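Local coordinates for uncharacterized protein (Acinetobacter baumannii, PDB 4L3U) that is of unknown function but folds as a compact, single-chain, all-helical domain of five helices belonging to the DUF4844 family, at residues Q21-F26 / E106-I111; Q29-G34 / S50-V55; L38-Q43 / D94-E99. One frame throughout, in Å; residues are numbered along the deposited sequence.

Contact 1: Q21-F26 / E106-I111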
ATOM      1  N   GLN A  21     -10.946  -7.186   9.980  1.00 35.36           N
ATOM      2  CA  GLN A  21     -11.596  -5.972  10.474  1.00 37.00           C
ATOM      3  C   GLN A  21     -10.687  -4.764  10.288  1.00 35.43           C
ATOM      4  O   GLN A  21     -11.148  -3.674   9.945  1.00 35.20           O
ATOM      5  CB  GLN A  21     -11.981  -6.119  11.949  1.00 39.18           C
ATOM      6  CG  GLN A  21     -13.107  -7.107  12.196  1.00 40.17           C
ATOM      7  N   GLN A  22      -9.394  -4.962  10.517  1.00 34.36           N
ATOM      8  CA  GLN A  22      -8.415  -3.900  10.319  1.00 34.42           C
ATOM      9  C   GLN A  22      -8.371  -3.478   8.854  1.00 30.05           C
ATOM     10  O   GLN A  22      -8.307  -2.292   8.539  1.00 30.11           O
ATOM     11  CB  GLN A  22      -7.026  -4.371  10.743  1.00 36.87           C
ATOM     12  CG  GLN A  22      -6.871  -4.677  12.218  1.00 41.46           C
ATOM     13  CD  GLN A  22      -5.438  -5.028  12.569  1.00 44.40           C
ATOM     14  OE1 GLN A  22      -5.021  -6.181  12.457  1.00 44.38           O
ATOM     15  NE2 GLN A  22      -4.670  -4.026  12.976  1.00 46.53           N
ATOM     16  N   LEU A  23      -8.404  -4.465   7.965  1.00 28.26           N
ATOM     17  CA  LEU A  23      -8.322  -4.221   6.528  1.00 29.51           C
ATOM     18  C   LEU A  23      -9.563  -3.516   6.001  1.00 31.78           C
ATOM     19  O   LEU A  23      -9.473  -2.648   5.136  1.00 32.79           O
ATOM     20  CB  LEU A  23      -8.137  -5.543   5.779  1.00 27.98           C
ATOM     21  CG  LEU A  23      -6.783  -6.230   5.962  1.00 25.53           C
ATOM     22  CD1 LEU A  23      -6.839  -7.665   5.473  1.00 24.21           C
ATOM     23  CD2 LEU A  23      -5.696  -5.456   5.230  1.00 24.37           C
ATOM     24  N   GLU A  24     -10.722  -3.905   6.516  1.00 34.68           N
ATOM     25  CA  GLU A  24     -11.979  -3.300   6.105  1.00 35.53           C
ATOM     26  C   GLU A  24     -12.004  -1.823   6.474  1.00 33.83           C
ATOM     27  O   GLU A  24     -12.419  -0.979   5.679  1.00 33.83           O
ATOM     28  CB  GLU A  24     -13.151  -4.027   6.763  1.00 38.95           C
ATOM     29  CG  GLU A  24     -13.343  -5.458   6.277  1.00 42.56           C
ATOM     30  CD  GLU A  24     -13.977  -5.544   4.900  1.00 47.61           C
ATOM     31  OE1 GLU A  24     -14.206  -4.487   4.273  1.00 48.48           O
ATOM     32  OE2 GLU A  24     -14.251  -6.676   4.441  1.00 50.34           O
ATOM     33  N   LYS A  25     -11.558  -1.520   7.687  1.00 32.94           N
ATOM     34  CA  LYS A  25     -11.514  -0.147   8.159  1.00 33.68           C
ATOM     35  C   LYS A  25     -10.491   0.622   7.339  1.00 33.37           C
ATOM     36  O   LYS A  25     -10.772   1.709   6.840  1.00 35.55           O
ATOM     37  CB  LYS A  25     -11.151  -0.109   9.644  1.00 35.72           C
ATOM     38  CG  LYS A  25     -11.091   1.288  10.236  1.00 37.82           C
ATOM     39  N   PHE A  26      -9.311   0.033   7.185  1.00 31.42           N
ATOM     40  CA  PHE A  26      -8.228   0.641   6.426  1.00 30.68           C
ATOM     41  C   PHE A  26      -8.655   0.955   5.001  1.00 32.35           C
ATOM     42  O   PHE A  26      -8.318   1.998   4.455  1.00 34.44           O
ATOM     43  CB  PHE A  26      -7.023  -0.297   6.408  1.00 30.96           C
ATOM     44  CG  PHE A  26      -5.761   0.350   5.919  1.00 32.13           C
ATOM     45  CD1 PHE A  26      -5.074   1.240   6.724  1.00 32.88           C
ATOM     46  CD2 PHE A  26      -5.260   0.070   4.661  1.00 30.21           C
ATOM     47  CE1 PHE A  26      -3.909   1.840   6.284  1.00 31.53           C
ATOM     48  CE2 PHE A  26      -4.096   0.668   4.218  1.00 27.88           C
ATOM     49  CZ  PHE A  26      -3.420   1.553   5.031  1.00 28.23           C
ATOM     50  N   GLU A 106       3.193   0.435   4.079  1.00 31.96           N
ATOM     51  CA  GLU A 106       3.930  -0.049   5.237  1.00 32.79           C
ATOM     52  C   GLU A 106       2.941  -0.460   6.313  1.00 31.08           C
ATOM     53  O   GLU A 106       3.205  -1.368   7.097  1.00 32.71           O
ATOM     54  CB  GLU A 106       4.878   1.026   5.769  1.00 37.97           C
ATOM     55  CG  GLU A 106       6.205   1.106   5.031  1.00 43.44           C
ATOM     56  CD  GLU A 106       7.089   2.245   5.520  1.00 52.50           C
ATOM     57  OE1 GLU A 106       6.585   3.137   6.237  1.00 55.30           O
ATOM     58  OE2 GLU A 106       8.294   2.246   5.191  1.00 56.94           O
ATOM     59  N   SER A 107       1.791   0.207   6.337  1.00 28.57           N
ATOM     60  CA  SER A 107       0.750  -0.107   7.306  1.00 27.69           C
ATOM     61  C   SER A 107       0.226  -1.519   7.079  1.00 27.98           C
ATOM     62  O   SER A 107      -0.105  -2.219   8.032  1.00 28.95           O
ATOM     63  CB  SER A 107      -0.391   0.905   7.217  1.00 30.28           C
ATOM     64  OG  SER A 107       0.071   2.219   7.488  1.00 31.49           O
ATOM     65  N   PHE A 108       0.162  -1.936   5.816  1.00 28.07           N
ATOM     66  CA  PHE A 108      -0.225  -3.306   5.480  1.00 25.78           C
ATOM     67  C   PHE A 108       0.720  -4.291   6.145  1.00 25.86           C
ATOM     68  O   PHE A 108       0.280  -5.291   6.700  1.00 27.10           O
ATOM     69  CB  PHE A 108      -0.195  -3.547   3.966  1.00 24.78           C
ATOM     70  CG  PHE A 108      -1.425  -3.073   3.233  1.00 25.20           C
ATOM     71  CD1 PHE A 108      -2.695  -3.380   3.694  1.00 26.40           C
ATOM     72  CD2 PHE A 108      -1.304  -2.334   2.067  1.00 22.07           C
ATOM     73  CE1 PHE A 108      -3.821  -2.947   3.012  1.00 26.54           C
ATOM     74  CE2 PHE A 108      -2.423  -1.899   1.384  1.00 22.09           C
ATOM     75  CZ  PHE A 108      -3.682  -2.205   1.858  1.00 24.35           C
ATOM     76  N   LEU A 109       2.017  -4.008   6.078  1.00 26.48           N
ATOM     77  CA  LEU A 109       3.015  -4.884   6.675  1.00 26.97           C
ATOM     78  C   LEU A 109       2.697  -5.108   8.146  1.00 28.10           C
ATOM     79  O   LEU A 109       2.723  -6.240   8.632  1.00 29.30           O
ATOM     80  CB  LEU A 109       4.416  -4.288   6.530  1.00 26.05           C
ATOM     81  CG  LEU A 109       4.969  -4.131   5.113  1.00 25.23           C
ATOM     82  CD1 LEU A 109       6.361  -3.541   5.169  1.00 23.02           C
ATOM     83  CD2 LEU A 109       4.998  -5.455   4.383  1.00 24.19           C
ATOM     84  N   ASP A 110       2.374  -4.023   8.839  1.00 27.83           N
ATOM     85  CA  ASP A 110       2.048  -4.092  10.255  0.50 28.92           C
ATOM     86  C   ASP A 110       0.777  -4.905  10.473  1.00 29.23           C
ATOM     87  O   ASP A 110       0.718  -5.741  11.372  1.00 31.95           O
ATOM     88  CB  ASP A 110       1.884  -2.684  10.832  0.50 30.68           C
ATOM     89  CG  ASP A 110       3.194  -1.920  10.881  0.50 29.88           C
ATOM     90  OD1 ASP A 110       4.222  -2.526  11.246  0.50 30.44           O
ATOM     91  OD2 ASP A 110       3.194  -0.716  10.553  0.50 29.27           O
ATOM     92  N   ILE A 111      -0.232  -4.667   9.640  1.00 26.91           N
ATOM     93  CA  ILE A 111      -1.511  -5.366   9.766  1.00 27.83           C
ATOM     94  C   ILE A 111      -1.374  -6.884   9.594  1.00 26.75           C
ATOM     95  O   ILE A 111      -1.818  -7.647  10.450  1.00 28.46           O
ATOM     96  CB  ILE A 111      -2.567  -4.807   8.770  1.00 25.97           C
ATOM     97  CG1 ILE A 111      -2.917  -3.367   9.142  1.00 29.14           C
ATOM     98  CG2 ILE A 111      -3.844  -5.663   8.771  1.00 23.64           C
ATOM     99  CD1 ILE A 111      -3.733  -2.635   8.106  1.00 29.73           C
TER

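Contact 2: Q29-G34 / S50-V55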
ATOM      1  N   GLN A  29     -10.572   4.336   4.485  1.00 31.95           N
ATOM      2  CA  GLN A  29      -9.936   5.580   4.880  1.00 33.10           C
ATOM      3  C   GLN A  29      -9.357   6.312   3.681  1.00 32.40           C
ATOM      4  O   GLN A  29      -9.053   5.706   2.652  1.00 34.63           O
ATOM      5  CB  GLN A  29      -8.834   5.296   5.896  1.00 35.63           C
ATOM      6  CG  GLN A  29      -9.342   4.697   7.193  1.00 40.68           C
ATOM      7  CD  GLN A  29      -8.234   4.071   8.008  1.00 45.23           C
ATOM      8  OE1 GLN A  29      -7.057   4.191   7.669  1.00 46.55           O
ATOM      9  NE2 GLN A  29      -8.603   3.389   9.086  1.00 47.60           N
ATOM     10  N   ASP A  30      -9.226   7.628   3.817  1.00 31.23           N
ATOM     11  CA  ASP A  30      -8.474   8.432   2.871  1.00 30.32           C
ATOM     12  C   ASP A  30      -7.037   8.413   3.359  1.00 31.36           C
ATOM     13  O   ASP A  30      -6.753   8.864   4.467  1.00 33.89           O
ATOM     14  CB  ASP A  30      -9.005   9.864   2.847  1.00 32.95           C
ATOM     15  CG  ASP A  30      -8.360  10.715   1.765  1.00 36.65           C
ATOM     16  OD1 ASP A  30      -7.351  10.285   1.169  1.00 38.16           O
ATOM     17  OD2 ASP A  30      -8.862  11.828   1.513  1.00 38.80           O
ATOM     18  N   HIS A  31      -6.135   7.885   2.540  1.00 30.20           N
ATOM     19  CA  HIS A  31      -4.746   7.720   2.950  1.00 28.40           C
ATOM     20  C   HIS A  31      -3.831   8.835   2.465  1.00 29.07           C
ATOM     21  O   HIS A  31      -2.612   8.752   2.624  1.00 31.01           O
ATOM     22  CB  HIS A  31      -4.223   6.382   2.443  1.00 26.90           C
ATOM     23  CG  HIS A  31      -4.999   5.213   2.949  1.00 27.95           C
ATOM     24  ND1 HIS A  31      -6.045   4.653   2.247  1.00 31.28           N
ATOM     25  CD2 HIS A  31      -4.897   4.506   4.099  1.00 26.81           C
ATOM     26  CE1 HIS A  31      -6.545   3.645   2.937  1.00 30.79           C
ATOM     27  NE2 HIS A  31      -5.867   3.537   4.066  1.00 29.70           N
ATOM     28  N   PHE A  32      -4.417   9.883   1.897  1.00 30.37           N
ATOM     29  CA  PHE A  32      -3.634  10.912   1.224  1.00 33.27           C
ATOM     30  C   PHE A  32      -4.111  12.315   1.562  1.00 34.56           C
ATOM     31  O   PHE A  32      -4.172  13.198   0.703  1.00 32.65           O
ATOM     32  CB  PHE A  32      -3.671  10.660  -0.279  1.00 35.01           C
ATOM     33  CG  PHE A  32      -3.176   9.295  -0.660  1.00 33.26           C
ATOM     34  CD1 PHE A  32      -1.821   9.067  -0.835  1.00 32.48           C
ATOM     35  CD2 PHE A  32      -4.054   8.233  -0.796  1.00 30.76           C
ATOM     36  CE1 PHE A  32      -1.353   7.814  -1.163  1.00 28.73           C
ATOM     37  CE2 PHE A  32      -3.590   6.979  -1.125  1.00 28.46           C
ATOM     38  CZ  PHE A  32      -2.236   6.769  -1.309  1.00 27.55           C
ATOM     39  N   ALA A  33      -4.437  12.507   2.833  1.00 38.72           N
ATOM     40  CA  ALA A  33      -4.807  13.812   3.350  1.00 44.03           C
ATOM     41  C   ALA A  33      -3.597  14.450   4.012  1.00 47.98           C
ATOM     42  O   ALA A  33      -2.599  13.779   4.270  1.00 48.90           O
ATOM     43  CB  ALA A  33      -5.945  13.678   4.344  1.00 46.03           C
ATOM     44  N   GLY A  34      -3.679  15.748   4.273  1.00 52.78           N
ATOM     45  CA  GLY A  34      -2.606  16.442   4.957  1.00 57.98           C
ATOM     46  C   GLY A  34      -2.490  15.974   6.395  1.00 60.63           C
ATOM     47  O   GLY A  34      -3.499  15.849   7.089  1.00 63.84           O
ATOM     48  N   SER A  50      -8.394   8.105  -7.127  1.00 34.47           N
ATOM     49  CA  SER A  50      -7.807   7.018  -7.896  1.00 33.24           C
ATOM     50  C   SER A  50      -6.802   6.234  -7.045  1.00 30.63           C
ATOM     51  O   SER A  50      -6.684   5.015  -7.173  1.00 27.17           O
ATOM     52  CB  SER A  50      -7.123   7.587  -9.142  1.00 37.14           C
ATOM     53  OG  SER A  50      -6.667   6.565 -10.002  1.00 41.51           O
ATOM     54  N   LEU A  51      -6.090   6.946  -6.172  1.00 30.88           N
ATOM     55  CA  LEU A  51      -5.078   6.337  -5.309  1.00 27.46           C
ATOM     56  C   LEU A  51      -5.687   5.560  -4.150  1.00 26.25           C
ATOM     57  O   LEU A  51      -5.252   4.453  -3.843  1.00 25.42           O
ATOM     58  CB  LEU A  51      -4.142   7.409  -4.758  1.00 30.03           C
ATOM     59  CG  LEU A  51      -3.145   7.988  -5.757  1.00 31.96           C
ATOM     60  CD1 LEU A  51      -2.487   9.241  -5.205  1.00 30.78           C
ATOM     61  CD2 LEU A  51      -2.099   6.946  -6.094  1.00 32.48           C
ATOM     62  N   ASN A  52      -6.679   6.152  -3.494  1.00 27.66           N
ATOM     63  CA  ASN A  52      -7.398   5.467  -2.431  1.00 29.74           C
ATOM     64  C   ASN A  52      -8.037   4.180  -2.954  1.00 33.03           C
ATOM     65  O   ASN A  52      -8.115   3.175  -2.244  1.00 30.60           O
ATOM     66  CB  ASN A  52      -8.458   6.393  -1.833  1.00 29.58           C
ATOM     67  CG  ASN A  52      -7.858   7.448  -0.930  1.00 30.92           C
ATOM     68  OD1 ASN A  52      -7.026   7.145  -0.078  1.00 32.32           O
ATOM     69  ND2 ASN A  52      -8.268   8.697  -1.119  1.00 32.12           N
ATOM     70  N   GLN A  53      -8.476   4.214  -4.208  1.00 35.77           N
ATOM     71  CA  GLN A  53      -9.082   3.044  -4.835  1.00 36.51           C
ATOM     72  C   GLN A  53      -8.059   1.921  -5.010  1.00 30.86           C
ATOM     73  O   GLN A  53      -8.343   0.763  -4.714  1.00 31.66           O
ATOM     74  CB  GLN A  53      -9.694   3.423  -6.186  1.00 42.10           C
ATOM     75  CG  GLN A  53     -10.245   2.246  -6.977  1.00 49.58           C
ATOM     76  CD  GLN A  53     -11.351   1.504  -6.241  1.00 56.63           C
ATOM     77  OE1 GLN A  53     -11.944   2.022  -5.294  1.00 58.83           O
ATOM     78  NE2 GLN A  53     -11.631   0.276  -6.678  1.00 57.84           N
ATOM     79  N   LYS A  54      -6.874   2.268  -5.504  1.00 27.55           N
ATOM     80  CA  LYS A  54      -5.788   1.304  -5.659  1.00 27.18           C
ATOM     81  C   LYS A  54      -5.405   0.685  -4.315  1.00 25.05           C
ATOM     82  O   LYS A  54      -5.089  -0.500  -4.228  1.00 23.72           O
ATOM     83  CB  LYS A  54      -4.566   1.983  -6.277  1.00 28.96           C
ATOM     84  CG  LYS A  54      -4.779   2.504  -7.693  1.00 33.25           C
ATOM     85  CD  LYS A  54      -4.594   1.413  -8.739  1.00 35.76           C
ATOM     86  CE  LYS A  54      -4.569   1.990 -10.153  1.00 36.84           C
ATOM     87  NZ  LYS A  54      -4.246   0.962 -11.184  1.00 37.71           N
ATOM     88  N   VAL A  55      -5.435   1.499  -3.264  1.00 26.45           N
ATOM     89  CA  VAL A  55      -5.145   1.023  -1.914  1.00 25.45           C
ATOM     90  C   VAL A  55      -6.270   0.110  -1.465  1.00 23.96           C
ATOM     91  O   VAL A  55      -6.034  -0.925  -0.850  1.00 25.37           O
ATOM     92  CB  VAL A  55      -4.990   2.201  -0.907  1.00 30.28           C
ATOM     93  CG1 VAL A  55      -4.883   1.696   0.532  1.00 27.69           C
ATOM     94  CG2 VAL A  55      -3.776   3.038  -1.254  1.00 31.17           C
TER

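Contact 3: L38-Q43 / D94-E99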
ATOM      1  N   LEU A  38       4.101  18.011   7.732  1.00 42.60           N
ATOM      2  CA  LEU A  38       4.832  18.341   6.511  1.00 42.99           C
ATOM      3  C   LEU A  38       4.211  17.745   5.253  1.00 43.96           C
ATOM      4  O   LEU A  38       4.616  18.081   4.140  1.00 46.25           O
ATOM      5  CB  LEU A  38       6.286  17.880   6.629  1.00 40.60           C
ATOM      6  CG  LEU A  38       7.071  18.482   7.795  1.00 40.02           C
ATOM      7  CD1 LEU A  38       8.454  17.873   7.867  1.00 41.03           C
ATOM      8  CD2 LEU A  38       7.169  19.998   7.672  1.00 40.26           C
ATOM      9  N   TYR A  39       3.235  16.862   5.427  1.00 42.67           N
ATOM     10  CA  TYR A  39       2.533  16.288   4.290  1.00 38.40           C
ATOM     11  C   TYR A  39       1.245  17.044   4.000  1.00 40.59           C
ATOM     12  O   TYR A  39       0.366  17.135   4.855  1.00 41.94           O
ATOM     13  CB  TYR A  39       2.216  14.824   4.536  1.00 36.16           C
ATOM     14  CG  TYR A  39       1.638  14.177   3.314  1.00 36.10           C
ATOM     15  CD1 TYR A  39       2.356  14.142   2.127  1.00 34.03           C
ATOM     16  CD2 TYR A  39       0.372  13.622   3.333  1.00 36.90           C
ATOM     17  CE1 TYR A  39       1.832  13.565   0.997  1.00 34.48           C
ATOM     18  CE2 TYR A  39      -0.159  13.034   2.208  1.00 36.50           C
ATOM     19  CZ  TYR A  39       0.575  13.013   1.042  1.00 34.49           C
ATOM     20  OH  TYR A  39       0.053  12.433  -0.081  1.00 34.29           O
ATOM     21  N   THR A  40       1.139  17.578   2.789  1.00 43.92           N
ATOM     22  CA  THR A  40       0.016  18.433   2.416  1.00 49.77           C
ATOM     23  C   THR A  40      -1.169  17.639   1.862  1.00 51.55           C
ATOM     24  O   THR A  40      -2.311  18.102   1.906  1.00 54.25           O
ATOM     25  CB  THR A  40       0.453  19.488   1.375  1.00 51.05           C
ATOM     26  OG1 THR A  40       1.156  18.849   0.302  1.00 52.48           O
ATOM     27  CG2 THR A  40       1.364  20.518   2.018  1.00 50.21           C
ATOM     28  N   GLY A  41      -0.894  16.444   1.348  1.00 47.60           N
ATOM     29  CA  GLY A  41      -1.928  15.608   0.764  1.00 45.37           C
ATOM     30  C   GLY A  41      -1.978  15.741  -0.742  1.00 43.14           C
ATOM     31  O   GLY A  41      -1.412  16.673  -1.311  1.00 43.48           O
ATOM     32  N   VAL A  42      -2.660  14.803  -1.391  1.00 41.57           N
ATOM     33  CA  VAL A  42      -2.814  14.843  -2.837  1.00 41.72           C
ATOM     34  C   VAL A  42      -3.874  15.872  -3.185  1.00 46.18           C
ATOM     35  O   VAL A  42      -5.024  15.763  -2.754  1.00 45.57           O
ATOM     36  CB  VAL A  42      -3.207  13.466  -3.407  1.00 38.64           C
ATOM     37  CG1 VAL A  42      -3.487  13.555  -4.904  1.00 38.49           C
ATOM     38  CG2 VAL A  42      -2.106  12.468  -3.144  1.00 36.17           C
ATOM     39  N   GLN A  43      -3.478  16.869  -3.968  1.00 51.19           N
ATOM     40  CA  GLN A  43      -4.362  17.975  -4.314  1.00 55.74           C
ATOM     41  C   GLN A  43      -5.355  17.614  -5.417  1.00 55.07           C
ATOM     42  O   GLN A  43      -6.545  17.905  -5.300  1.00 57.15           O
ATOM     43  CB  GLN A  43      -3.538  19.200  -4.714  1.00 59.94           C
ATOM     44  CG  GLN A  43      -3.153  20.099  -3.541  1.00 64.38           C
ATOM     45  CD  GLN A  43      -2.640  19.322  -2.339  1.00 66.78           C
ATOM     46  OE1 GLN A  43      -3.420  18.810  -1.533  1.00 66.55           O
ATOM     47  NE2 GLN A  43      -1.319  19.240  -2.208  1.00 67.83           N
ATOM     48  N   ASP A  94       4.451  12.721  -7.849  1.00 37.97           N
ATOM     49  CA  ASP A  94       5.629  13.449  -7.372  1.00 36.16           C
ATOM     50  C   ASP A  94       6.247  12.698  -6.201  1.00 34.80           C
ATOM     51  O   ASP A  94       5.712  11.685  -5.750  1.00 34.89           O
ATOM     52  CB  ASP A  94       5.326  14.924  -7.019  1.00 36.90           C
ATOM     53  CG  ASP A  94       4.439  15.097  -5.783  1.00 39.18           C
ATOM     54  OD1 ASP A  94       4.258  14.149  -4.995  1.00 40.02           O
ATOM     55  OD2 ASP A  94       3.931  16.223  -5.587  1.00 41.16           O
ATOM     56  N   THR A  95       7.375  13.194  -5.716  1.00 33.93           N
ATOM     57  CA  THR A  95       8.103  12.518  -4.659  1.00 31.77           C
ATOM     58  C   THR A  95       7.266  12.392  -3.383  1.00 32.92           C
ATOM     59  O   THR A  95       7.198  11.315  -2.799  1.00 32.31           O
ATOM     60  CB  THR A  95       9.417  13.247  -4.366  1.00 32.84           C
ATOM     61  OG1 THR A  95      10.233  13.232  -5.542  1.00 35.08           O
ATOM     62  CG2 THR A  95      10.175  12.575  -3.238  1.00 31.99           C
ATOM     63  N   GLU A  96       6.628  13.481  -2.957  1.00 36.06           N
ATOM     64  CA  GLU A  96       5.862  13.465  -1.711  1.00 37.90           C
ATOM     65  C   GLU A  96       4.717  12.478  -1.771  1.00 34.61           C
ATOM     66  O   GLU A  96       4.391  11.834  -0.777  1.00 34.01           O
ATOM     67  CB  GLU A  96       5.285  14.841  -1.388  1.00 42.69           C
ATOM     68  CG  GLU A  96       6.309  15.855  -0.958  1.00 51.16           C
ATOM     69  CD  GLU A  96       5.709  16.973  -0.124  1.00 60.13           C
ATOM     70  OE1 GLU A  96       6.442  17.543   0.712  1.00 62.48           O
ATOM     71  OE2 GLU A  96       4.509  17.280  -0.300  1.00 64.04           O
ATOM     72  N   ASP A  97       4.090  12.380  -2.937  1.00 34.29           N
ATOM     73  CA  ASP A  97       2.985  11.452  -3.118  1.00 35.94           C
ATOM     74  C   ASP A  97       3.489  10.014  -3.124  1.00 34.06           C
ATOM     75  O   ASP A  97       2.839   9.128  -2.575  1.00 34.58           O
ATOM     76  CB  ASP A  97       2.219  11.744  -4.412  1.00 39.14           C
ATOM     77  CG  ASP A  97       1.449  13.055  -4.360  1.00 42.68           C
ATOM     78  OD1 ASP A  97       1.090  13.503  -3.249  1.00 42.46           O
ATOM     79  OD2 ASP A  97       1.197  13.635  -5.440  1.00 44.57           O
ATOM     80  N   ARG A  98       4.644   9.775  -3.737  1.00 31.38           N
ATOM     81  CA  ARG A  98       5.211   8.431  -3.744  1.00 29.67           C
ATOM     82  C   ARG A  98       5.579   7.979  -2.335  1.00 29.40           C
ATOM     83  O   ARG A  98       5.414   6.811  -1.992  1.00 29.51           O
ATOM     84  CB  ARG A  98       6.440   8.344  -4.647  1.00 30.00           C
ATOM     85  CG  ARG A  98       6.117   8.358  -6.126  1.00 28.78           C
ATOM     86  CD  ARG A  98       7.240   7.747  -6.936  1.00 29.34           C
ATOM     87  NE  ARG A  98       8.528   8.355  -6.620  1.00 32.88           N
ATOM     88  CZ  ARG A  98       8.975   9.490  -7.151  1.00 34.90           C
ATOM     89  NH1 ARG A  98       8.245  10.159  -8.036  1.00 35.88           N
ATOM     90  NH2 ARG A  98      10.160   9.958  -6.791  1.00 35.68           N
ATOM     91  N   GLU A  99       6.077   8.909  -1.524  1.00 30.01           N
ATOM     92  CA  GLU A  99       6.463   8.597  -0.153  1.00 31.02           C
ATOM     93  C   GLU A  99       5.245   8.245   0.688  1.00 30.39           C
ATOM     94  O   GLU A  99       5.315   7.396   1.573  1.00 32.79           O
ATOM     95  CB  GLU A  99       7.199   9.777   0.483  1.00 34.28           C
ATOM     96  CG  GLU A  99       8.575  10.054  -0.105  1.00 37.72           C
ATOM     97  CD  GLU A  99       9.621   9.031   0.307  1.00 42.06           C
ATOM     98  OE1 GLU A  99       9.291   8.100   1.073  1.00 43.54           O
ATOM     99  OE2 GLU A  99      10.780   9.165  -0.138  1.00 44.35           O
TER
HETATM  100  O   HOH W   1       1.803  16.424  -1.259  1.00 55.52           O
HETATM  101  O   HOH W   2      -0.373  16.205  -4.842  1.00 36.70           O

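Contact 1: Q21-F26 / E106-I111
F26 and F108 meet in a T-shaped stack: the CD2–CE2 edge of F26 is turned onto one face of the F108 ring, the planes are 64° apart, and the centroids lie 5.1 Å from each other. I111 covers a face of the F26 ring with its CD1, offset toward the rim and 4.2 Å from F26 CG, while S107 CB comes to F26 CE1 at 3.8 Å. With CG anti to the backbone N (chi1 -167°), the F26 ring reaches across to helix 95-112 and packs against S107, F108 and I111. L23 CD2 comes to the edge of the F108 ring, 3.8 Å from F108 CE1, and also touches I111 CG2. The segments of helices 14-27 and 95-112 run nearly antiparallel (160°), and in this all-helical fold mostly apolar side chains bridge axes 10.9 Å apart at closest approach. At the far end Q22 slides past I111 in the opposite sense, its OE1 3.9 Å from I111 CG2. Farther out, F62 of helix 45-68 touches both L23 and F108, F105 makes a further edge-to-face pair with F108, and L81 of helix 74-86 also packs on F108.

Contact 2: Q29-G34 / S50-V55
The side-chain amide of N52 grips the loop at two points. Its OD1 accepts from the backbone N of H31 in an almost straight bond (2.9 Å, 176° at the hydrogen), and its ND2 donates to D30 OD1, also at 2.9 Å. D30 turns its CG anti to the backbone N (chi1 -174°), which puts the carboxylate beside its own carbonyl carbon, on the side of the residues that follow. There OD1 also accepts from F32 N at 3.0 Å, closing an Asx turn. The two donors reach D30 OD1 from opposite faces of the carboxylate plane, and that plane stands almost perpendicular to the amide of N52. Since both ends of the amide are engaged, its rotation is fixed and the loop is tied to helix 45-68 without any backbone-to-backbone bond between the segments.

Both aromatic side chains of the loop, H31 and F32, leave the backbone with CB directed toward the helix. V55 divides its methyls between them: CG1 lies over a face of the imidazole, 3.9 Å from the centroid of the H31 ring in a CH-pi contact, while CG2 stays at the edge of F32. L51 covers a face of the phenyl with its CB, 4.1 Å from the F32 ring centroid. N52 OD1 lies near the ring plane at the edge of F32, 3.2 Å from CD2.

R48, one turn earlier on helix 45-68, forms a salt bridge with D30 OD2, giving the carboxylate a second hold on that helix. Helix 95-112 lines another side, where T104 touches H31 and V55, and Q100 and V101 pack on F32; the F26 ring from helix 14-27 meets H31.

Contact 3: L38-Q43 / D94-E99
The loop 38-43 passes over the first turn of helix 95-112 with CA atoms 7.4 Å apart at Y39 and E96 and 6.7 Å apart at V42 and D97, and between them G41 takes a positive phi (97°), a backbone shape in which a CB would run into the carbonyl O of T40. Y39, its CG anti to the backbone N (chi1 -173°), lays its ring beside the helix so that CE1 is 3.6 Å from the carbonyl O of E96. D97 OD1 lies near the plane of that ring, at its edge, with the carboxylate turned 85° from the ring. The same oxygen is 3.4 Å from V42 CG2, so this buried carboxylate is flanked by a methyl and an aromatic edge.

The helix start is a classical N-cap: D94 OD1 accepts from D97 N at 2.7 Å, approached nearly along its C-O axis. In the turn that follows, E96 points toward the loop and D97 brings its carboxylate to it.

Two waters supply the polar bridges between the segments. One donates to E96 OE2 and to G41 O, and is also hydrogen-bonded to T40 OG1, 3.0 Å away; E96 reaches it through a chain extended beyond CG. The other donates to D97 OD2 at 3.1 Å and accepts from Q43 N. Within the loop, Q43 NE2 makes a weak bond to G41 O.

Around this site, Y39 N is hydrogen-bonded to D35 OD1, and V42 O accepts from R48 NH2 of helix 45-68. V42 also packs on L47 and L51 of that helix, while R98, pointing away from the loop, forms a salt bridge with E129 of helix 120-134.

Contacts 1 and 3 both use helix 95-112, toward its C-terminal and N-terminal ends, with centres about 20 Å apart and no direct touch. Contact 2 lies between and meets each: V55 packs against F26 and F108 of contact 1, and F32 O probably accepts a hydrogen bond from V42 N of contact 3. All three are partly buried, but contact 3 lies farthest from the centre of the chain and has the largest number of exposed touching residues, three. The chemistry differs too: helix-to-helix apolar and aromatic packing in contact 1, direct side-chain hydrogen bonds beside CH-pi contacts in contact 2, and carboxylates linked through water in contact 3.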